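PDB 2IT2: tRNA(Phe) 7-((3-amino-3-carboxypropyl)-4-demethylwyosine(37)-N(4))-methyltransferase 1 from Pyrococcus horikoshii, which probably transfers a methyl group from S-adenosyl-L-methionine to N-4 of a wyosine precursor at position 37 of tRNA(Phe). Local coordinates for residues Pro106-Gly111 against Val145-Thr150. Numbering follows the deposited sequence.
Sequences PILHVG and VEIRST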
ATOM      1  N   PRO B 106       5.193   9.270   0.700  1.00 15.84           N
ATOM      2  CA  PRO B 106       5.474   9.883  -0.597  1.00 17.12           C
ATOM      3  C   PRO B 106       5.322   8.731  -1.602  1.00 16.13           C
ATOM      4  O   PRO B 106       5.453   7.552  -1.236  1.00 15.86           O
ATOM      5  CB  PRO B 106       6.942  10.325  -0.476  1.00 18.06           C
ATOM      6  CG  PRO B 106       7.141  10.538   0.973  1.00 20.34           C
ATOM      7  CD  PRO B 106       6.339   9.416   1.617  1.00 18.42           C
ATOM      8  N   ILE B 107       5.035   9.077  -2.852  1.00 15.40           N
ATOM      9  CA  ILE B 107       4.907   8.086  -3.912  1.00 16.21           C
ATOM     10  C   ILE B 107       5.659   8.600  -5.134  1.00 16.37           C
ATOM     11  O   ILE B 107       5.401   9.702  -5.618  1.00 17.88           O
ATOM     12  CB  ILE B 107       3.440   7.855  -4.330  1.00 17.46           C
ATOM     13  CG1 ILE B 107       2.616   7.358  -3.142  1.00 19.18           C
ATOM     14  CG2 ILE B 107       3.396   6.856  -5.487  1.00 20.55           C
ATOM     15  CD1 ILE B 107       1.156   7.127  -3.464  1.00 24.17           C
ATOM     16  N   LEU B 108       6.603   7.805  -5.625  1.00 15.88           N
ATOM     17  CA  LEU B 108       7.364   8.200  -6.803  1.00 15.83           C
ATOM     18  C   LEU B 108       7.101   7.159  -7.894  1.00 13.05           C
ATOM     19  O   LEU B 108       7.052   5.949  -7.622  1.00 14.81           O
ATOM     20  CB  LEU B 108       8.872   8.260  -6.484  1.00 19.11           C
ATOM     21  CG  LEU B 108       9.357   8.983  -5.214  1.00 20.05           C
ATOM     22  CD1 LEU B 108      10.854   8.777  -5.046  1.00 24.52           C
ATOM     23  CD2 LEU B 108       9.022  10.474  -5.281  1.00 25.16           C
ATOM     24  N   HIS B 109       6.879   7.628  -9.115  1.00 13.86           N
ATOM     25  CA  HIS B 109       6.666   6.730 -10.239  1.00 13.73           C
ATOM     26  C   HIS B 109       7.861   6.937 -11.152  1.00 14.38           C
ATOM     27  O   HIS B 109       8.164   8.070 -11.547  1.00 16.03           O
ATOM     28  CB  HIS B 109       5.346   7.050 -10.940  1.00 16.17           C
ATOM     29  CG  HIS B 109       4.147   6.565 -10.188  1.00 19.08           C
ATOM     30  ND1 HIS B 109       2.853   6.867 -10.569  1.00 24.49           N
ATOM     31  CD2 HIS B 109       4.041   5.773  -9.099  1.00 21.88           C
ATOM     32  CE1 HIS B 109       2.009   6.277  -9.745  1.00 24.17           C
ATOM     33  NE2 HIS B 109       2.699   5.606  -8.843  1.00 22.70           N
ATOM     34  N   VAL B 110       8.558   5.840 -11.452  1.00 11.73           N
ATOM     35  CA  VAL B 110       9.756   5.908 -12.280  1.00 12.15           C
ATOM     36  C   VAL B 110       9.759   4.923 -13.459  1.00 12.07           C
ATOM     37  O   VAL B 110       9.546   3.725 -13.285  1.00 12.61           O
ATOM     38  CB  VAL B 110      11.024   5.652 -11.419  1.00 13.14           C
ATOM     39  CG1 VAL B 110      12.259   5.846 -12.262  1.00 14.12           C
ATOM     40  CG2 VAL B 110      11.085   6.600 -10.213  1.00 13.41           C
ATOM     41  N   GLY B 111       9.999   5.430 -14.665  1.00 11.96           N
ATOM     42  CA  GLY B 111      10.047   4.545 -15.818  1.00 12.55           C
ATOM     43  C   GLY B 111      11.450   3.959 -15.917  1.00 12.72           C
ATOM     44  O   GLY B 111      12.412   4.624 -15.567  1.00 14.32           O
ATOM     45  N   VAL B 145       8.027   1.712 -12.148  1.00 13.38           N
ATOM     46  CA  VAL B 145       8.421   1.260 -10.826  1.00 13.56           C
ATOM     47  C   VAL B 145       7.760   2.266  -9.872  1.00 13.22           C
ATOM     48  O   VAL B 145       7.774   3.476 -10.127  1.00 13.32           O
ATOM     49  CB  VAL B 145       9.944   1.350 -10.633  1.00 13.41           C
ATOM     50  CG1 VAL B 145      10.285   1.267  -9.160  1.00 15.62           C
ATOM     51  CG2 VAL B 145      10.625   0.223 -11.398  1.00 17.55           C
ATOM     52  N   GLU B 146       7.147   1.768  -8.803  1.00 11.32           N
ATOM     53  CA  GLU B 146       6.517   2.640  -7.800  1.00 13.34           C
ATOM     54  C   GLU B 146       7.335   2.507  -6.529  1.00 13.60           C
ATOM     55  O   GLU B 146       7.661   1.392  -6.115  1.00 14.96           O
ATOM     56  CB  GLU B 146       5.074   2.211  -7.514  1.00 15.35           C
ATOM     57  CG  GLU B 146       4.342   3.072  -6.493  1.00 21.57           C
ATOM     58  CD  GLU B 146       2.875   2.716  -6.422  1.00 25.41           C
ATOM     59  OE1 GLU B 146       2.555   1.614  -5.929  1.00 30.06           O
ATOM     60  OE2 GLU B 146       2.040   3.530  -6.872  1.00 30.27           O
ATOM     61  N   ILE B 147       7.680   3.645  -5.929  1.00 12.48           N
ATOM     62  CA  ILE B 147       8.457   3.704  -4.687  1.00 14.91           C
ATOM     63  C   ILE B 147       7.524   4.277  -3.620  1.00 15.25           C
ATOM     64  O   ILE B 147       6.953   5.356  -3.797  1.00 14.94           O
ATOM     65  CB  ILE B 147       9.691   4.612  -4.871  1.00 13.72           C
ATOM     66  CG1 ILE B 147      10.604   4.013  -5.947  1.00 16.87           C
ATOM     67  CG2 ILE B 147      10.429   4.801  -3.545  1.00 15.38           C
ATOM     68  CD1 ILE B 147      11.799   4.874  -6.286  1.00 16.75           C
ATOM     69  N   ARG B 148       7.365   3.554  -2.518  1.00 15.85           N
ATOM     70  CA  ARG B 148       6.451   3.974  -1.462  1.00 16.46           C
ATOM     71  C   ARG B 148       6.866   3.364  -0.130  1.00 16.07           C
ATOM     72  O   ARG B 148       7.450   2.279  -0.099  1.00 17.32           O
ATOM     73  CB  ARG B 148       5.038   3.522  -1.846  1.00 19.78           C
ATOM     74  CG  ARG B 148       3.915   4.041  -0.974  1.00 23.97           C
ATOM     75  CD  ARG B 148       2.568   3.739  -1.622  1.00 27.67           C
ATOM     76  NE  ARG B 148       2.283   2.309  -1.674  1.00 31.93           N
ATOM     77  CZ  ARG B 148       1.837   1.584  -0.651  1.00 34.20           C
ATOM     78  NH1 ARG B 148       1.612   2.143   0.533  1.00 35.28           N
ATOM     79  NH2 ARG B 148       1.621   0.287  -0.815  1.00 35.70           N
ATOM     80  N   SER B 149       6.555   4.061   0.963  1.00 17.22           N
ATOM     81  CA  SER B 149       6.886   3.611   2.316  1.00 19.97           C
ATOM     82  C   SER B 149       5.641   3.034   2.992  1.00 21.64           C
ATOM     83  O   SER B 149       4.519   3.228   2.518  1.00 22.53           O
ATOM     84  CB  SER B 149       7.443   4.784   3.140  1.00 21.17           C
ATOM     85  OG  SER B 149       8.142   4.328   4.292  1.00 24.70           O
ATOM     86  N   THR B 150       5.848   2.338   4.108  1.00 23.83           N
ATOM     87  CA  THR B 150       4.757   1.696   4.844  1.00 26.69           C
ATOM     88  C   THR B 150       4.027   2.550   5.873  1.00 25.65           C
ATOM     89  O   THR B 150       2.893   2.235   6.238  1.00 26.93           O
ATOM     90  CB  THR B 150       5.259   0.456   5.586  1.00 27.71           C
ATOM     91  OG1 THR B 150       6.163   0.860   6.625  1.00 30.52           O
ATOM     92  CG2 THR B 150       5.964  -0.485   4.621  1.00 28.88           C
TER
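Val110 and Val145 face each other as an antiparallel hydrogen-bonded pair, each amide donating to the other's carbonyl: Val110 N to Val145 O and Val145 N to Val110 O are both 2.8 Å. Two residues along, Leu108 and Ile147 repeat the pattern, with Ile147 N 2.9 Å from Leu108 O. All four side chains lie on the same face of the sheet, where helices 115-127 and 167-194 cover it. Branched aliphatic residues suit this tight, buried side: Leu108 CB meets Ile147 CB at 4.1 Å, Val145 packs on Ala118 and Leu121, and Leu108 reaches Leu191.

The other face is mixed and less fully enclosed: Ile107 and His109 are partly exposed. His109 and Glu146, a non-hydrogen-bonded pair, run alongside each other in the same direction. With CG anti to the backbone N (chi1 -179°), Glu146 is long enough to bring OE2 to 2.9 Å from His109 NE2. Histidine offers an N-H at its ring edge; OE2 lies close to the ring plane and is met on its anti side, somewhat out of the carboxylate plane. Lys136 adds a weak, long ion pair to OE2. Arg148 gives Ile107 CG1 an aliphatic stem to lie against (CD, 3.9 Å), while its guanidinium makes a cation-pi contact with Tyr132 of the second subunit.

Strand 98-112 also bonds to strand 48-63, and strand 143-148 to strand 134-138, so this is an interior pairing of an antiparallel sheet, with an apolar face under helices and a mixed face that carries a His-carboxylate hydrogen bond and meets the second subunit.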